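Local coordinates for 3-oxo-tetronate kinase (Cupriavidus necator, PDB 5DMH), which phosphorylates 3-oxo-tetronate at its 4-hydroxyl with ATP, giving 3-oxo-tetronate 4-phosphate and ADP, at residues Leu33-Asp39 with Cys109-Lys115; Ile88-Val94 with Asn127-Val131; Thr156-Gly160 with Ile230-Val234. All blocks are in the same frame, centred on the assembly; numbering follows the deposited sequence.

Interaction 1: Leu33-Asp39 with Cys109-Lys115; sequences LLGCIAD and CRQFVFK
L34 and Q111 both carry CG anti to the backbone N (chi1 -170° and -177°), and their side chains run side by side in the same direction. CD1 of L34 lies 3.7 Å from OE1 of Q111. The same methyl also reaches CG2 of V113. C36 is turned differently, with SG anti to its carbonyl carbon, and SG of C36 meets V113 CB at 3.9 Å. Further along, CB of A38 packs against CG of K115. This face of the sheet is covered by helix 41-53, where L34 touches L51, and C36 and K115 touch L47.

I37 and F112 on the other face pack on helices 90-106 and 128-139, F114 on 128-139. The lack of a side chain at G35 makes room for SG of C109, which sits 3.6 Å from G35 CA. The F114 ring turns its edge to the strand, and I37 O meets F114 CD1 in the ring plane at 3.5 Å.

The two strands are parallel neighbours. Their ladder begins at L33 O, which accepts from R110 N and, weakly, from Q111 N. L33 also lays its CD2 methyl beside CD of R110. Donor and acceptor then alternate from G35 N, bonded to Q111 O, to D39 N, bonded to K115 O. The bond from K115 N to I37 O is 2.8 Å long and almost straight (178°). Strand 34-38 also bonds to strand 78-82 through L34 and C36, so it is an inner strand of the sugar-binding N-terminal domain.

Where the ladder ends, one water donates to D39 OD1 and accepts from K115 NZ, at 2.9 Å each. D39 OD1 and K115 NZ themselves are 5.3 Å apart and not in contact. The D39 side chain lies about 9 Å from the bound ADP. OD1 also forms a salt bridge with R86, and sharing it between R86 and the water would probably restrict rotation of the carboxylate.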
# COMPACT_ATOMS: atom_id res chain seq x y z
N LEU A 33 -11.83 -1.94 16.70
CA LEU A 33 -11.91 -3.39 16.64
C LEU A 33 -10.72 -3.99 15.89
O LEU A 33 -10.20 -5.02 16.28
CB LEU A 33 -13.18 -3.79 15.92
CG LEU A 33 -14.47 -3.55 16.69
CD1 LEU A 33 -15.67 -3.69 15.78
CD2 LEU A 33 -14.56 -4.53 17.85
N LEU A 34 -10.32 -3.32 14.83
CA LEU A 34 -9.34 -3.87 13.90
C LEU A 34 -8.14 -2.96 13.74
O LEU A 34 -8.29 -1.78 13.40
CB LEU A 34 -9.99 -4.06 12.53
CG LEU A 34 -9.20 -4.84 11.49
CD1 LEU A 34 -9.07 -6.31 11.85
CD2 LEU A 34 -9.87 -4.70 10.13
N GLY A 35 -6.94 -3.50 13.99
CA GLY A 35 -5.72 -2.71 13.91
C GLY A 35 -4.86 -3.22 12.78
O GLY A 35 -4.62 -4.41 12.68
N CYS A 36 -4.43 -2.32 11.89
CA CYS A 36 -3.77 -2.72 10.66
C CYS A 36 -2.42 -2.03 10.57
O CYS A 36 -2.28 -0.88 10.98
CB CYS A 36 -4.61 -2.37 9.46
SG CYS A 36 -6.33 -2.93 9.56
N ILE A 37 -1.45 -2.76 10.09
CA ILE A 37 -0.11 -2.26 9.87
C ILE A 37 0.20 -2.45 8.41
O ILE A 37 0.26 -3.59 7.95
CB ILE A 37 0.88 -3.05 10.71
CG1 ILE A 37 0.52 -2.90 12.19
CG2 ILE A 37 2.27 -2.58 10.44
CD1 ILE A 37 1.25 -3.89 13.07
N ALA A 38 0.41 -1.34 7.70
CA ALA A 38 0.70 -1.38 6.27
C ALA A 38 2.16 -1.01 5.96
O ALA A 38 2.70 -0.04 6.51
CB ALA A 38 -0.25 -0.46 5.50
N ASP A 39 2.78 -1.80 5.09
CA ASP A 39 4.18 -1.60 4.75
C ASP A 39 4.48 -0.48 3.73
O ASP A 39 5.64 -0.25 3.40
CB ASP A 39 4.84 -2.91 4.33
CG ASP A 39 4.53 -3.33 2.89
OD1 ASP A 39 3.57 -2.85 2.26
OD2 ASP A 39 5.29 -4.18 2.40
N CYS A 109 -7.70 -2.68 20.02
CA CYS A 109 -7.98 -3.55 18.88
C CYS A 109 -7.94 -5.03 19.26
O CYS A 109 -7.13 -5.43 20.11
CB CYS A 109 -6.98 -3.29 17.77
SG CYS A 109 -7.06 -1.63 17.08
N ARG A 110 -8.79 -5.82 18.60
CA ARG A 110 -9.02 -7.24 18.89
C ARG A 110 -8.40 -8.18 17.86
O ARG A 110 -8.16 -9.35 18.14
CB ARG A 110 -10.52 -7.54 18.85
CG ARG A 110 -11.27 -7.21 20.11
CD ARG A 110 -12.75 -7.11 19.82
NE ARG A 110 -13.46 -6.48 20.93
CZ ARG A 110 -14.38 -7.07 21.68
NH1 ARG A 110 -14.96 -6.39 22.66
NH2 ARG A 110 -14.75 -8.33 21.46
N GLN A 111 -8.25 -7.68 16.64
CA GLN A 111 -7.70 -8.46 15.54
C GLN A 111 -6.82 -7.53 14.73
O GLN A 111 -7.04 -6.32 14.73
CB GLN A 111 -8.81 -9.01 14.66
CG GLN A 111 -8.35 -9.88 13.53
CD GLN A 111 -9.52 -10.48 12.76
OE1 GLN A 111 -10.41 -9.76 12.31
NE2 GLN A 111 -9.53 -11.81 12.63
N PHE A 112 -5.82 -8.09 14.08
CA PHE A 112 -4.80 -7.30 13.41
C PHE A 112 -4.61 -7.77 12.00
O PHE A 112 -4.79 -8.96 11.68
CB PHE A 112 -3.51 -7.37 14.20
CG PHE A 112 -3.69 -6.96 15.63
CD1 PHE A 112 -4.10 -7.89 16.58
CD2 PHE A 112 -3.55 -5.63 16.00
CE1 PHE A 112 -4.30 -7.50 17.89
CE2 PHE A 112 -3.76 -5.23 17.32
CZ PHE A 112 -4.14 -6.14 18.26
N VAL A 113 -4.33 -6.81 11.13
CA VAL A 113 -3.99 -7.08 9.73
C VAL A 113 -2.62 -6.52 9.41
O VAL A 113 -2.33 -5.37 9.75
CB VAL A 113 -5.01 -6.48 8.77
CG1 VAL A 113 -4.51 -6.59 7.30
CG2 VAL A 113 -6.36 -7.15 8.93
N PHE A 114 -1.77 -7.37 8.82
CA PHE A 114 -0.51 -6.94 8.22
C PHE A 114 -0.72 -6.85 6.74
O PHE A 114 -1.01 -7.83 6.04
CB PHE A 114 0.65 -7.87 8.59
CG PHE A 114 1.93 -7.64 7.86
CD1 PHE A 114 2.42 -6.38 7.60
CD2 PHE A 114 2.71 -8.74 7.48
CE1 PHE A 114 3.65 -6.21 6.96
CE2 PHE A 114 3.93 -8.58 6.84
CZ PHE A 114 4.39 -7.30 6.56
N LYS A 115 -0.58 -5.62 6.26
CA LYS A 115 -0.89 -5.30 4.87
C LYS A 115 0.39 -5.02 4.07
O LYS A 115 1.19 -4.15 4.40
CB LYS A 115 -1.82 -4.08 4.84
CG LYS A 115 -1.89 -3.29 3.53
CD LYS A 115 -2.67 -4.03 2.45
CE LYS A 115 -2.71 -3.28 1.11
NZ LYS A 115 -1.37 -3.19 0.47
O HOH W 1 0.92 -1.87 1.76

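Interaction 2: Ile88-Val94 with Asn127-Val131; sequences IPAVEAV and NIGPV
N127 reaches across to I88 with its amide and has the largest share of buried surface in this contact. Its ND2 donates to I88 O at 2.8 Å, and the bond is nearly straight (169°). The acceptor lies in the amide plane of N127, while the donor is tilted from the carbonyl plane of I88. ND2 also donates to S85 O, so two backbone carbonyls fix the rotation of the amide. The I88 side chain lies about 6 Å from that of E394, an inferred ATP-binding residue. N127 OD1 points to the first turn of helix 90-106, 3.3 Å from A90 CA and close to A90 CB. The methyl of A93 packs on the same amide, with A93 CB 3.6 Å from N127 ND2. N127 stands at the N-cap position of helix 128-139, but its side chain makes no capping bond. It bonds to the loop that leads into helix 90-106 instead. A cis peptide bond precedes this residue.

V94 comes next in surface hidden by the contact. With chi1 at 168°, CG1 is anti to the backbone N and CG2 is the branch that touches P130. V94 CG2 sits 3.7 Å from P130 O and 3.9 Å from P130 CB. P130 also offers CG to A90 CB at 4.1 Å. The proline ring therefore has small apolar groups from two successive turns against it. V131 adds its CG2 branch, which meets A93 CB at 3.8 Å and lies beside A93 O. That carbonyl also accepts a bond from S97 OG, one turn on.

Two helix starts are thus fastened to each other, 90-106 after its preceding loop and 128-139 after N127. V131 also touches S97 of helix 90-106. Strand 111-115 lies between these helices in the chain, and its F114 packs against V131.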
# COMPACT_ATOMS: atom_id res chain seq x y z
N ILE A 88 13.17 -1.35 3.75
CA ILE A 88 14.19 -1.08 4.77
C ILE A 88 14.72 -2.43 5.30
O ILE A 88 14.13 -3.46 5.06
CB ILE A 88 13.63 -0.16 5.91
CG1 ILE A 88 12.56 -0.87 6.75
CG2 ILE A 88 13.07 1.15 5.31
CD1 ILE A 88 11.97 -0.02 7.86
N PRO A 89 15.85 -2.43 6.01
CA PRO A 89 16.32 -3.68 6.63
C PRO A 89 15.27 -4.37 7.48
O PRO A 89 14.46 -3.71 8.14
CB PRO A 89 17.51 -3.22 7.48
CG PRO A 89 18.03 -2.03 6.72
CD PRO A 89 16.82 -1.33 6.21
N ALA A 90 15.31 -5.69 7.47
CA ALA A 90 14.28 -6.48 8.15
C ALA A 90 14.20 -6.16 9.65
O ALA A 90 13.09 -6.06 10.20
CB ALA A 90 14.53 -7.97 7.93
N VAL A 91 15.34 -5.97 10.29
CA VAL A 91 15.34 -5.66 11.73
C VAL A 91 14.58 -4.36 12.02
O VAL A 91 13.88 -4.26 13.03
CB VAL A 91 16.77 -5.60 12.31
CG1 VAL A 91 17.55 -4.41 11.76
CG2 VAL A 91 16.72 -5.55 13.82
N GLU A 92 14.68 -3.40 11.12
CA GLU A 92 13.99 -2.12 11.29
C GLU A 92 12.50 -2.23 10.98
O GLU A 92 11.67 -1.63 11.66
CB GLU A 92 14.62 -1.03 10.43
CG GLU A 92 16.03 -0.65 10.81
CD GLU A 92 16.61 0.41 9.87
OE1 GLU A 92 15.88 1.36 9.53
OE2 GLU A 92 17.79 0.27 9.46
N ALA A 93 12.16 -3.00 9.95
CA ALA A 93 10.78 -3.27 9.63
C ALA A 93 10.09 -3.97 10.79
O ALA A 93 8.94 -3.63 11.13
CB ALA A 93 10.67 -4.11 8.36
N VAL A 94 10.75 -4.96 11.36
CA VAL A 94 10.20 -5.67 12.51
C VAL A 94 10.01 -4.70 13.67
O VAL A 94 8.96 -4.66 14.31
CB VAL A 94 11.07 -6.88 12.91
CG1 VAL A 94 10.64 -7.42 14.29
CG2 VAL A 94 11.01 -7.97 11.81
N ASN A 127 10.46 -8.08 3.45
CA ASN A 127 10.16 -8.05 4.87
C ASN A 127 8.85 -8.73 5.26
O ASN A 127 8.45 -8.67 6.42
CB ASN A 127 10.14 -6.58 5.30
CG ASN A 127 11.52 -5.94 5.20
OD1 ASN A 127 12.53 -6.62 5.36
ND2 ASN A 127 11.56 -4.62 4.95
N ILE A 128 8.17 -9.38 4.31
CA ILE A 128 6.88 -9.99 4.60
C ILE A 128 7.02 -11.12 5.63
O ILE A 128 6.31 -11.16 6.65
CB ILE A 128 6.18 -10.51 3.30
CG1 ILE A 128 5.92 -9.32 2.35
CG2 ILE A 128 4.90 -11.28 3.66
CD1 ILE A 128 5.42 -9.73 0.99
N GLY A 129 7.97 -12.02 5.38
CA GLY A 129 8.24 -13.10 6.32
C GLY A 129 8.67 -12.63 7.71
O GLY A 129 8.10 -13.06 8.71
N PRO A 130 9.71 -11.79 7.78
CA PRO A 130 10.19 -11.39 9.12
C PRO A 130 9.13 -10.64 9.92
O PRO A 130 8.97 -10.94 11.12
CB PRO A 130 11.38 -10.49 8.80
CG PRO A 130 11.93 -11.06 7.53
CD PRO A 130 10.72 -11.49 6.75
N VAL A 131 8.38 -9.78 9.27
CA VAL A 131 7.34 -9.01 9.98
C VAL A 131 6.16 -9.89 10.42
O VAL A 131 5.75 -9.85 11.59
CB VAL A 131 6.86 -7.79 9.18
CG1 VAL A 131 5.63 -7.20 9.81
CG2 VAL A 131 7.95 -6.72 9.11

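Interaction 3: Thr156-Gly160 with Ile230-Val234; sequences TIFRG and IADAV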
# COMPACT_ATOMS: atom_id res chain seq x y z
N THR A 156 -4.94 -12.89 -8.80
CA THR A 156 -5.45 -14.15 -8.25
C THR A 156 -4.33 -15.13 -7.90
O THR A 156 -3.20 -15.01 -8.39
CB THR A 156 -6.48 -14.83 -9.21
OG1 THR A 156 -5.89 -15.11 -10.48
CG2 THR A 156 -7.70 -13.96 -9.39
N ILE A 157 -4.65 -16.10 -7.03
CA ILE A 157 -3.71 -17.08 -6.51
C ILE A 157 -4.29 -18.50 -6.63
O ILE A 157 -5.40 -18.75 -6.18
CB ILE A 157 -3.34 -16.84 -5.02
CG1 ILE A 157 -2.82 -15.42 -4.81
CG2 ILE A 157 -2.25 -17.80 -4.60
CD1 ILE A 157 -2.74 -15.05 -3.36
N PHE A 158 -3.54 -19.36 -7.30
CA PHE A 158 -3.93 -20.75 -7.60
C PHE A 158 -2.75 -21.66 -7.33
O PHE A 158 -1.67 -21.47 -7.88
CB PHE A 158 -4.40 -20.90 -9.06
CG PHE A 158 -4.83 -22.30 -9.42
CD1 PHE A 158 -6.12 -22.74 -9.14
CD2 PHE A 158 -3.96 -23.19 -10.04
CE1 PHE A 158 -6.52 -24.01 -9.50
CE2 PHE A 158 -4.36 -24.46 -10.37
CZ PHE A 158 -5.64 -24.87 -10.12
N ARG A 159 -2.94 -22.67 -6.48
CA ARG A 159 -1.86 -23.56 -6.05
C ARG A 159 -0.64 -22.76 -5.60
O ARG A 159 0.50 -23.15 -5.83
CB ARG A 159 -1.53 -24.60 -7.11
CG ARG A 159 -2.70 -25.56 -7.36
CD ARG A 159 -2.40 -26.66 -8.37
NE ARG A 159 -3.54 -27.57 -8.46
CZ ARG A 159 -3.72 -28.63 -7.68
NH1 ARG A 159 -2.83 -28.96 -6.75
NH2 ARG A 159 -4.80 -29.37 -7.81
N GLY A 160 -0.92 -21.65 -4.95
CA GLY A 160 0.08 -20.80 -4.33
C GLY A 160 0.80 -19.87 -5.28
O GLY A 160 1.66 -19.10 -4.84
N ILE A 230 0.18 -19.57 2.53
CA ILE A 230 -0.30 -18.85 1.36
C ILE A 230 -1.75 -19.30 1.17
O ILE A 230 -2.02 -20.48 1.24
CB ILE A 230 0.51 -19.21 0.12
CG1 ILE A 230 1.99 -18.79 0.27
CG2 ILE A 230 -0.10 -18.58 -1.13
CD1 ILE A 230 2.20 -17.31 0.50
N ALA A 231 -2.69 -18.37 1.00
CA ALA A 231 -4.08 -18.75 0.74
C ALA A 231 -4.47 -18.46 -0.70
O ALA A 231 -4.39 -17.31 -1.16
CB ALA A 231 -5.03 -18.04 1.68
N ASP A 232 -4.91 -19.51 -1.40
CA ASP A 232 -5.45 -19.35 -2.75
C ASP A 232 -6.75 -18.52 -2.73
O ASP A 232 -7.56 -18.56 -1.80
CB ASP A 232 -5.72 -20.72 -3.42
CG ASP A 232 -4.47 -21.45 -3.90
OD1 ASP A 232 -3.36 -20.86 -3.93
OD2 ASP A 232 -4.62 -22.66 -4.27
N ALA A 233 -6.98 -17.79 -3.81
CA ALA A 233 -8.22 -17.06 -3.97
C ALA A 233 -8.35 -16.72 -5.44
O ALA A 233 -7.48 -16.02 -6.00
CB ALA A 233 -8.24 -15.79 -3.14
N VAL A 234 -9.38 -17.27 -6.07
CA VAL A 234 -9.60 -17.10 -7.51
C VAL A 234 -10.74 -16.14 -7.83
O VAL A 234 -11.04 -15.90 -9.00
CB VAL A 234 -9.84 -18.44 -8.22
CG1 VAL A 234 -8.78 -19.44 -7.84
CG2 VAL A 234 -11.23 -19.01 -7.90
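I157 and D232 cross at a slant, with CG2 of I157 3.3 Å from OD1 of D232. D232 has CG anti to its carbonyl carbon (chi1 -75°), which directs the carboxylate to the end of strand 155-158. There D232 OD1 accepts from G160 N at 2.8 Å through its syn lone pair. D232 OD2 accepts from R159 N at 2.8 Å, but that donor comes from above the carboxylate plane. OD2 has a further donor in Y204 N.

R159 and G160 both have positive phi, and their backbone angles are those of a type I' turn. This turn joins strands 155-158 and 161-164 as a beta hairpin, and D232 grips its two central N-H groups from outside. Beside it, I157 and A233 form a single antiparallel hydrogen-bonded pair. I157 N donates to A233 O and A233 N to I157 O, both at 3.0 Å.

The other branch of I157 ends with I157 CD1 3.6 Å from A231 O, a buried carbonyl without a hydrogen-bond partner. CG2 of I230 packs on G160 CA. At the V234 end of 230-234, V234 CG1 lies 4.4 Å from CD1 at the edge of the F158 ring.

How the interactions relate
From the N terminus, strand 34-38 comes first, and interaction 1 closes when strand 111-115 pairs beside it. Interaction 2 opens inside that span, at the start of helix 90-106, and closes beyond it at helix 128-139. The two loops therefore cross, and the two contacts also touch. Together they tie a parallel pair of strands to two of the helices on one face. Interaction 3 follows in series. It joins the hairpin starting at 155-158 to the end of strand 228-231. It touches neither of the others, but it reaches the same sheet as interaction 1. All three lie in the sugar-binding N-terminal domain.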